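Local coordinates for protein Rho-class glutathione S-transferase (Laternula elliptica, PDB 3QAV) that binds glutathione and probably transfers it to electrophilic substrates, as glutathione S-transferases generally do, at residues 37-42 / 187-192; 71-76 / 87-92. All blocks are in the same frame, centred on the assembly; numbering follows the deposited sequence.

How the contacts relate
Contact 1 lies at the heart of the chain and joins the two domains, helix 36-47 of the N-terminal one to helix 183-197 of the C-terminal one. Contact 2, its centre about 17 Å from that of contact 1, stays within the N-terminal domain and is only partly buried, with the second subunit nearby. The chemistry follows the setting: aromatic rings, a proline and a lysine over a ring in the core, two polar amides and a backbone carbonyl farther out. Helix 91-101 joins them: its first turn, part of contact 2, brings T92 into the surroundings of contact 1, and S91 OG lies 3.1 Å from P37 O, a probable hydrogen bond.

Contact 1: 37-42 / 187-192; sequences PCWKVL and FFFPMV
At the interdomain interface of the glutathione transferase fold, W39 and K40 of the first helix in the thioredoxin-like domain pack against F187, F189 and P190 of a helix in the all-helical domain. The axes of the short helical segments approach to 9.0 Å and run at 133° between their N-to-C directions, closer to antiparallel than to parallel. W39 offers a broad flat surface, wide enough to take P190 and F189 together. With CG anti to the backbone N (chi1 -155°), its indole reaches P190, whose CG lies over one face toward the rim, P190 CB being 3.9 Å from W39 CE3. F189 presents its edge in an offset edge-to-face pair, planes at 82°, and F189 CE2 comes within 3.6 Å of W39 CZ2. Proline suits the kinked helix too, its nitrogen having no hydrogen for the preceding turn. The bend of the lysine chain at chi3 brings K40 CE over the middle of the phenyl face, 3.5 Å from the F187 ring centroid. K40 NZ makes an off-centre cation-pi contact, 3.8 Å from that centroid, while hydrogen-bonding to T92. The F187 face suits both the apolar CE and the charged end of the lysine, which lies beside glutathione-binding S91. No hydrogen bond joins the segments; T225 satisfies the indole NE1. Adhesion here therefore rests on ring surfaces, the lysine ammonium probably adding some attraction to the pi cloud.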
ATOM      1  N   PRO A  37      -4.605  -0.988  10.536  1.00 28.02           N
ATOM      2  CA  PRO A  37      -5.591  -0.671   9.499  1.00 27.01           C
ATOM      3  C   PRO A  37      -6.969  -0.330  10.088  1.00 26.38           C
ATOM      4  O   PRO A  37      -7.728   0.462   9.514  1.00 24.16           O
ATOM      5  CB  PRO A  37      -5.593  -1.924   8.604  1.00 28.46           C
ATOM      6  CG  PRO A  37      -4.925  -2.993   9.430  1.00 30.64           C
ATOM      7  CD  PRO A  37      -3.904  -2.250  10.241  1.00 30.12           C
ATOM      8  N   CYS A  38      -7.289  -0.911  11.243  1.00 25.13           N
ATOM      9  CA  CYS A  38      -8.563  -0.610  11.888  1.00 25.66           C
ATOM     10  C   CYS A  38      -8.476   0.776  12.516  1.00 25.99           C
ATOM     11  O   CYS A  38      -9.396   1.589  12.395  1.00 25.65           O
ATOM     12  CB  CYS A  38      -8.881  -1.639  12.978  1.00 26.57           C
ATOM     13  SG  CYS A  38      -9.267  -3.295  12.353  1.00 29.94           S
ATOM     14  N   TRP A  39      -7.355   1.037  13.179  1.00 25.32           N
ATOM     15  CA  TRP A  39      -7.130   2.309  13.858  1.00 25.61           C
ATOM     16  C   TRP A  39      -7.279   3.454  12.874  1.00 23.78           C
ATOM     17  O   TRP A  39      -7.897   4.462  13.184  1.00 24.37           O
ATOM     18  CB  TRP A  39      -5.727   2.337  14.481  1.00 25.25           C
ATOM     19  CG  TRP A  39      -5.588   3.276  15.642  1.00 25.44           C
ATOM     20  CD1 TRP A  39      -6.401   4.334  15.949  1.00 26.15           C
ATOM     21  CD2 TRP A  39      -4.552   3.265  16.634  1.00 24.51           C
ATOM     22  NE1 TRP A  39      -5.931   4.979  17.070  1.00 26.75           N
ATOM     23  CE2 TRP A  39      -4.798   4.344  17.509  1.00 25.65           C
ATOM     24  CE3 TRP A  39      -3.440   2.447  16.867  1.00 24.08           C
ATOM     25  CZ2 TRP A  39      -3.967   4.632  18.603  1.00 25.22           C
ATOM     26  CZ3 TRP A  39      -2.616   2.728  17.952  1.00 26.80           C
ATOM     27  CH2 TRP A  39      -2.886   3.816  18.808  1.00 26.84           C
ATOM     28  N   LYS A  40      -6.712   3.291  11.684  1.00 23.60           N
ATOM     29  CA  LYS A  40      -6.796   4.315  10.645  1.00 22.97           C
ATOM     30  C   LYS A  40      -8.248   4.721  10.429  1.00 23.38           C
ATOM     31  O   LYS A  40      -8.588   5.912  10.412  1.00 23.08           O
ATOM     32  CB  LYS A  40      -6.232   3.780   9.327  1.00 23.78           C
ATOM     33  CG  LYS A  40      -4.714   3.709   9.241  1.00 24.45           C
ATOM     34  CD  LYS A  40      -4.267   2.836   8.061  1.00 28.18           C
ATOM     35  CE  LYS A  40      -4.747   3.377   6.716  1.00 29.30           C
ATOM     36  NZ  LYS A  40      -4.363   2.496   5.553  1.00 30.06           N
ATOM     37  N   VAL A  41      -9.103   3.718  10.262  1.00 21.53           N
ATOM     38  CA  VAL A  41     -10.520   3.950  10.036  1.00 22.65           C
ATOM     39  C   VAL A  41     -11.212   4.669  11.201  1.00 23.59           C
ATOM     40  O   VAL A  41     -11.977   5.608  10.985  1.00 23.27           O
ATOM     41  CB  VAL A  41     -11.254   2.615   9.736  1.00 19.80           C
ATOM     42  CG1 VAL A  41     -12.750   2.863   9.579  1.00 21.16           C
ATOM     43  CG2 VAL A  41     -10.707   2.018   8.425  1.00 21.94           C
ATOM     44  N   LEU A  42     -10.938   4.238  12.431  1.00 24.70           N
ATOM     45  CA  LEU A  42     -11.561   4.861  13.596  1.00 25.05           C
ATOM     46  C   LEU A  42     -11.138   6.321  13.732  1.00 25.73           C
ATOM     47  O   LEU A  42     -11.944   7.176  14.113  1.00 26.30           O
ATOM     48  CB  LEU A  42     -11.200   4.095  14.868  1.00 27.69           C
ATOM     49  CG  LEU A  42     -11.625   2.615  14.924  1.00 28.63           C
ATOM     50  CD1 LEU A  42     -11.189   2.010  16.257  1.00 29.37           C
ATOM     51  CD2 LEU A  42     -13.137   2.501  14.750  1.00 29.04           C
ATOM     52  N   PHE A 187      -2.367   7.649   8.939  1.00 22.65           N
ATOM     53  CA  PHE A 187      -1.614   6.474   8.517  1.00 24.13           C
ATOM     54  C   PHE A 187      -0.349   6.298   9.338  1.00 22.84           C
ATOM     55  O   PHE A 187       0.020   5.188   9.709  1.00 23.17           O
ATOM     56  CB  PHE A 187      -1.215   6.598   7.035  1.00 25.70           C
ATOM     57  CG  PHE A 187      -2.347   6.374   6.065  1.00 26.32           C
ATOM     58  CD1 PHE A 187      -3.536   7.081   6.177  1.00 26.22           C
ATOM     59  CD2 PHE A 187      -2.211   5.456   5.023  1.00 26.90           C
ATOM     60  CE1 PHE A 187      -4.577   6.878   5.268  1.00 26.52           C
ATOM     61  CE2 PHE A 187      -3.242   5.248   4.110  1.00 27.58           C
ATOM     62  CZ  PHE A 187      -4.427   5.961   4.235  1.00 28.48           C
ATOM     63  N   PHE A 188       0.313   7.408   9.624  1.00 23.55           N
ATOM     64  CA  PHE A 188       1.586   7.374  10.339  1.00 25.02           C
ATOM     65  C   PHE A 188       1.548   7.037  11.822  1.00 25.95           C
ATOM     66  O   PHE A 188       2.183   6.088  12.262  1.00 27.18           O
ATOM     67  CB  PHE A 188       2.297   8.717  10.148  1.00 24.45           C
ATOM     68  CG  PHE A 188       3.672   8.765  10.742  1.00 24.30           C
ATOM     69  CD1 PHE A 188       4.660   7.885  10.314  1.00 23.88           C
ATOM     70  CD2 PHE A 188       3.988   9.706  11.715  1.00 23.17           C
ATOM     71  CE1 PHE A 188       5.945   7.941  10.848  1.00 23.69           C
ATOM     72  CE2 PHE A 188       5.272   9.768  12.253  1.00 20.74           C
ATOM     73  CZ  PHE A 188       6.248   8.886  11.818  1.00 23.09           C
ATOM     74  N   PHE A 189       0.804   7.822  12.589  1.00 26.94           N
ATOM     75  CA  PHE A 189       0.729   7.633  14.028  1.00 25.52           C
ATOM     76  C   PHE A 189       0.500   6.207  14.527  1.00 26.16           C
ATOM     77  O   PHE A 189       1.236   5.727  15.388  1.00 26.14           O
ATOM     78  CB  PHE A 189      -0.339   8.543  14.621  1.00 25.80           C
ATOM     79  CG  PHE A 189      -0.532   8.345  16.083  1.00 25.38           C
ATOM     80  CD1 PHE A 189       0.383   8.866  16.992  1.00 25.23           C
ATOM     81  CD2 PHE A 189      -1.599   7.584  16.554  1.00 24.18           C
ATOM     82  CE1 PHE A 189       0.236   8.629  18.352  1.00 25.06           C
ATOM     83  CE2 PHE A 189      -1.750   7.343  17.900  1.00 26.05           C
ATOM     84  CZ  PHE A 189      -0.832   7.864  18.804  1.00 25.55           C
ATOM     85  N   PRO A 190      -0.536   5.518  14.024  1.00 24.24           N
ATOM     86  CA  PRO A 190      -0.753   4.149  14.504  1.00 24.44           C
ATOM     87  C   PRO A 190       0.523   3.311  14.457  1.00 24.71           C
ATOM     88  O   PRO A 190       0.783   2.487  15.340  1.00 24.38           O
ATOM     89  CB  PRO A 190      -1.826   3.626  13.560  1.00 22.80           C
ATOM     90  CG  PRO A 190      -2.664   4.858  13.328  1.00 23.03           C
ATOM     91  CD  PRO A 190      -1.607   5.930  13.097  1.00 22.30           C
ATOM     92  N   MET A 191       1.318   3.523  13.418  1.00 25.55           N
ATOM     93  CA  MET A 191       2.553   2.777  13.272  1.00 28.58           C
ATOM     94  C   MET A 191       3.551   3.183  14.347  1.00 27.82           C
ATOM     95  O   MET A 191       4.288   2.346  14.865  1.00 25.74           O
ATOM     96  CB  MET A 191       3.125   2.986  11.872  1.00 31.73           C
ATOM     97  CG  MET A 191       2.231   2.373  10.801  1.00 36.02           C
ATOM     98  SD  MET A 191       2.902   2.529   9.154  1.00 45.39           S
ATOM     99  CE  MET A 191       3.708   0.965   8.976  1.00 42.78           C
ATOM    100  N   VAL A 192       3.570   4.469  14.689  1.00 27.99           N
ATOM    101  CA  VAL A 192       4.474   4.939  15.737  1.00 28.50           C
ATOM    102  C   VAL A 192       3.998   4.434  17.111  1.00 28.20           C
ATOM    103  O   VAL A 192       4.805   3.995  17.931  1.00 27.67           O
ATOM    104  CB  VAL A 192       4.573   6.479  15.752  1.00 27.74           C
ATOM    105  CG1 VAL A 192       5.477   6.934  16.901  1.00 29.60           C
ATOM    106  CG2 VAL A 192       5.153   6.973  14.425  1.00 25.94           C
TER

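Contact 2: 71-76 / 87-92; sequences ELNPRG and VVNEST
The side-chain amides of N73 and N89 are stacked, their planes only 9° apart. N89 CG lies 3.5 Å from N73 CG, so each amide offers one face to the other. At its edge, N89 uses an in-plane N-H: ND2 donates to L72 O over 3.2 Å, nearly straight at 169°, although the donor stands 31° out of the carbonyl plane. Asparagine suits this place because one short, flat group both stacks and donates. A leucine here would probably leave L72 O without this donor and deprive the N73 amide of its flat partner. The V87 methyl CG1 lies loosely beside the same carbonyl, 4.0 Å from L72 O. Beyond N73 the chain folds into a type I turn, closed by G76 N bonding to N73 O at 2.8 Å; G76 ends the turn with a positive phi, which glycine adopts easily. The contact thus ties the connection after helix 67-72 to the segment leading from strand 86-88 into helix 91-101, at whose start S91 is a glutathione-binding residue. T80 of the neighbouring strand 80-83 touches L72, N73 and N89, while R75 reaches outward to form salt bridges with E124 and E161 of the second subunit.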
ATOM      1  N   GLU A  71     -19.330 -12.785   4.531  1.00 38.87           N
ATOM      2  CA  GLU A  71     -20.371 -12.333   3.608  1.00 42.24           C
ATOM      3  C   GLU A  71     -19.983 -10.979   3.025  1.00 42.04           C
ATOM      4  O   GLU A  71     -20.145 -10.736   1.830  1.00 42.32           O
ATOM      5  CB  GLU A  71     -21.712 -12.200   4.325  1.00 44.49           C
ATOM      6  CG  GLU A  71     -22.766 -13.190   3.869  1.00 49.26           C
ATOM      7  CD  GLU A  71     -24.115 -12.943   4.529  1.00 53.97           C
ATOM      8  OE1 GLU A  71     -24.152 -12.831   5.775  1.00 56.32           O
ATOM      9  OE2 GLU A  71     -25.135 -12.864   3.808  1.00 55.70           O
ATOM     10  N   LEU A  72     -19.466 -10.107   3.886  1.00 40.94           N
ATOM     11  CA  LEU A  72     -19.043  -8.765   3.495  1.00 40.13           C
ATOM     12  C   LEU A  72     -17.619  -8.711   2.955  1.00 38.69           C
ATOM     13  O   LEU A  72     -17.310  -7.906   2.078  1.00 38.71           O
ATOM     14  CB  LEU A  72     -19.135  -7.821   4.696  1.00 39.06           C
ATOM     15  CG  LEU A  72     -20.482  -7.187   5.039  1.00 40.63           C
ATOM     16  CD1 LEU A  72     -21.585  -8.199   4.872  1.00 43.98           C
ATOM     17  CD2 LEU A  72     -20.439  -6.641   6.469  1.00 38.47           C
ATOM     18  N   ASN A  73     -16.754  -9.571   3.485  1.00 38.24           N
ATOM     19  CA  ASN A  73     -15.350  -9.583   3.090  1.00 36.37           C
ATOM     20  C   ASN A  73     -14.840 -11.009   2.930  1.00 36.27           C
ATOM     21  O   ASN A  73     -14.469 -11.659   3.910  1.00 34.48           O
ATOM     22  CB  ASN A  73     -14.534  -8.854   4.166  1.00 37.15           C
ATOM     23  CG  ASN A  73     -13.090  -8.630   3.766  1.00 39.43           C
ATOM     24  OD1 ASN A  73     -12.322  -8.012   4.510  1.00 39.39           O
ATOM     25  ND2 ASN A  73     -12.708  -9.128   2.592  1.00 35.58           N
ATOM     26  N   PRO A  74     -14.804 -11.512   1.688  1.00 35.90           N
ATOM     27  CA  PRO A  74     -14.333 -12.876   1.423  1.00 35.36           C
ATOM     28  C   PRO A  74     -12.897 -13.182   1.869  1.00 36.36           C
ATOM     29  O   PRO A  74     -12.466 -14.335   1.839  1.00 37.76           O
ATOM     30  CB  PRO A  74     -14.543 -13.029  -0.087  1.00 36.45           C
ATOM     31  CG  PRO A  74     -14.498 -11.621  -0.603  1.00 37.39           C
ATOM     32  CD  PRO A  74     -15.253 -10.856   0.447  1.00 37.02           C
ATOM     33  N   ARG A  75     -12.150 -12.164   2.285  1.00 34.17           N
ATOM     34  CA  ARG A  75     -10.787 -12.405   2.749  1.00 33.07           C
ATOM     35  C   ARG A  75     -10.796 -12.673   4.256  1.00 31.54           C
ATOM     36  O   ARG A  75      -9.773 -13.014   4.847  1.00 30.69           O
ATOM     37  CB  ARG A  75      -9.891 -11.200   2.439  1.00 33.15           C
ATOM     38  CG  ARG A  75      -9.593 -10.992   0.951  1.00 31.72           C
ATOM     39  CD  ARG A  75      -8.808  -9.692   0.726  1.00 33.74           C
ATOM     40  NE  ARG A  75      -8.452  -9.486  -0.674  1.00 32.30           N
ATOM     41  CZ  ARG A  75      -7.473 -10.130  -1.304  1.00 34.09           C
ATOM     42  NH1 ARG A  75      -7.222  -9.881  -2.588  1.00 32.72           N
ATOM     43  NH2 ARG A  75      -6.727 -11.007  -0.652  1.00 32.66           N
ATOM     44  N   GLY A  76     -11.960 -12.515   4.877  1.00 32.05           N
ATOM     45  CA  GLY A  76     -12.051 -12.746   6.305  1.00 31.95           C
ATOM     46  C   GLY A  76     -11.042 -11.894   7.056  1.00 33.92           C
ATOM     47  O   GLY A  76     -10.248 -12.394   7.857  1.00 34.46           O
ATOM     48  N   VAL A  87     -20.258  -0.945   0.548  1.00 40.84           N
ATOM     49  CA  VAL A  87     -19.472  -1.895   1.322  1.00 39.59           C
ATOM     50  C   VAL A  87     -18.034  -1.710   0.870  1.00 37.85           C
ATOM     51  O   VAL A  87     -17.757  -1.772  -0.324  1.00 37.70           O
ATOM     52  CB  VAL A  87     -19.886  -3.355   1.051  1.00 40.03           C
ATOM     53  CG1 VAL A  87     -18.957  -4.294   1.797  1.00 39.15           C
ATOM     54  CG2 VAL A  87     -21.326  -3.588   1.493  1.00 41.50           C
ATOM     55  N   VAL A  88     -17.126  -1.476   1.812  1.00 34.24           N
ATOM     56  CA  VAL A  88     -15.717  -1.268   1.467  1.00 32.75           C
ATOM     57  C   VAL A  88     -14.827  -1.926   2.518  1.00 30.77           C
ATOM     58  O   VAL A  88     -15.078  -1.795   3.712  1.00 30.48           O
ATOM     59  CB  VAL A  88     -15.385   0.243   1.413  1.00 32.05           C
ATOM     60  CG1 VAL A  88     -14.096   0.461   0.671  1.00 31.09           C
ATOM     61  CG2 VAL A  88     -16.537   1.017   0.773  1.00 30.41           C
ATOM     62  N   ASN A  89     -13.767  -2.599   2.087  1.00 30.90           N
ATOM     63  CA  ASN A  89     -12.899  -3.275   3.044  1.00 33.11           C
ATOM     64  C   ASN A  89     -11.466  -2.770   3.209  1.00 33.03           C
ATOM     65  O   ASN A  89     -11.000  -2.604   4.337  1.00 36.46           O
ATOM     66  CB  ASN A  89     -12.871  -4.773   2.742  1.00 34.10           C
ATOM     67  CG  ASN A  89     -14.242  -5.405   2.836  1.00 35.88           C
ATOM     68  OD1 ASN A  89     -14.955  -5.212   3.817  1.00 38.02           O
ATOM     69  ND2 ASN A  89     -14.616  -6.166   1.818  1.00 36.35           N
ATOM     70  N   GLU A  90     -10.745  -2.543   2.122  1.00 30.72           N
ATOM     71  CA  GLU A  90      -9.375  -2.069   2.281  1.00 29.02           C
ATOM     72  C   GLU A  90      -9.351  -0.793   3.122  1.00 28.99           C
ATOM     73  O   GLU A  90     -10.030   0.193   2.809  1.00 25.65           O
ATOM     74  CB  GLU A  90      -8.727  -1.806   0.925  1.00 30.79           C
ATOM     75  CG  GLU A  90      -8.304  -3.056   0.158  1.00 34.21           C
ATOM     76  CD  GLU A  90      -7.233  -3.864   0.877  1.00 38.98           C
ATOM     77  OE1 GLU A  90      -6.337  -3.253   1.512  1.00 38.55           O
ATOM     78  OE2 GLU A  90      -7.280  -5.115   0.795  1.00 39.71           O
ATOM     79  N   SER A  91      -8.572  -0.827   4.197  1.00 25.39           N
ATOM     80  CA  SER A  91      -8.436   0.312   5.101  1.00 25.95           C
ATOM     81  C   SER A  91      -8.233   1.649   4.379  1.00 25.08           C
ATOM     82  O   SER A  91      -8.887   2.646   4.700  1.00 26.04           O
ATOM     83  CB  SER A  91      -7.263   0.067   6.052  1.00 27.87           C
ATOM     84  OG  SER A  91      -6.858   1.266   6.688  1.00 34.98           O
ATOM     85  N   THR A  92      -7.316   1.680   3.420  1.00 23.03           N
ATOM     86  CA  THR A  92      -7.045   2.910   2.687  1.00 23.73           C
ATOM     87  C   THR A  92      -8.261   3.326   1.860  1.00 25.18           C
ATOM     88  O   THR A  92      -8.598   4.513   1.785  1.00 25.39           O
ATOM     89  CB  THR A  92      -5.803   2.735   1.787  1.00 24.72           C
ATOM     90  OG1 THR A  92      -4.666   2.475   2.620  1.00 22.06           O
ATOM     91  CG2 THR A  92      -5.539   3.989   0.947  1.00 21.67           C
TER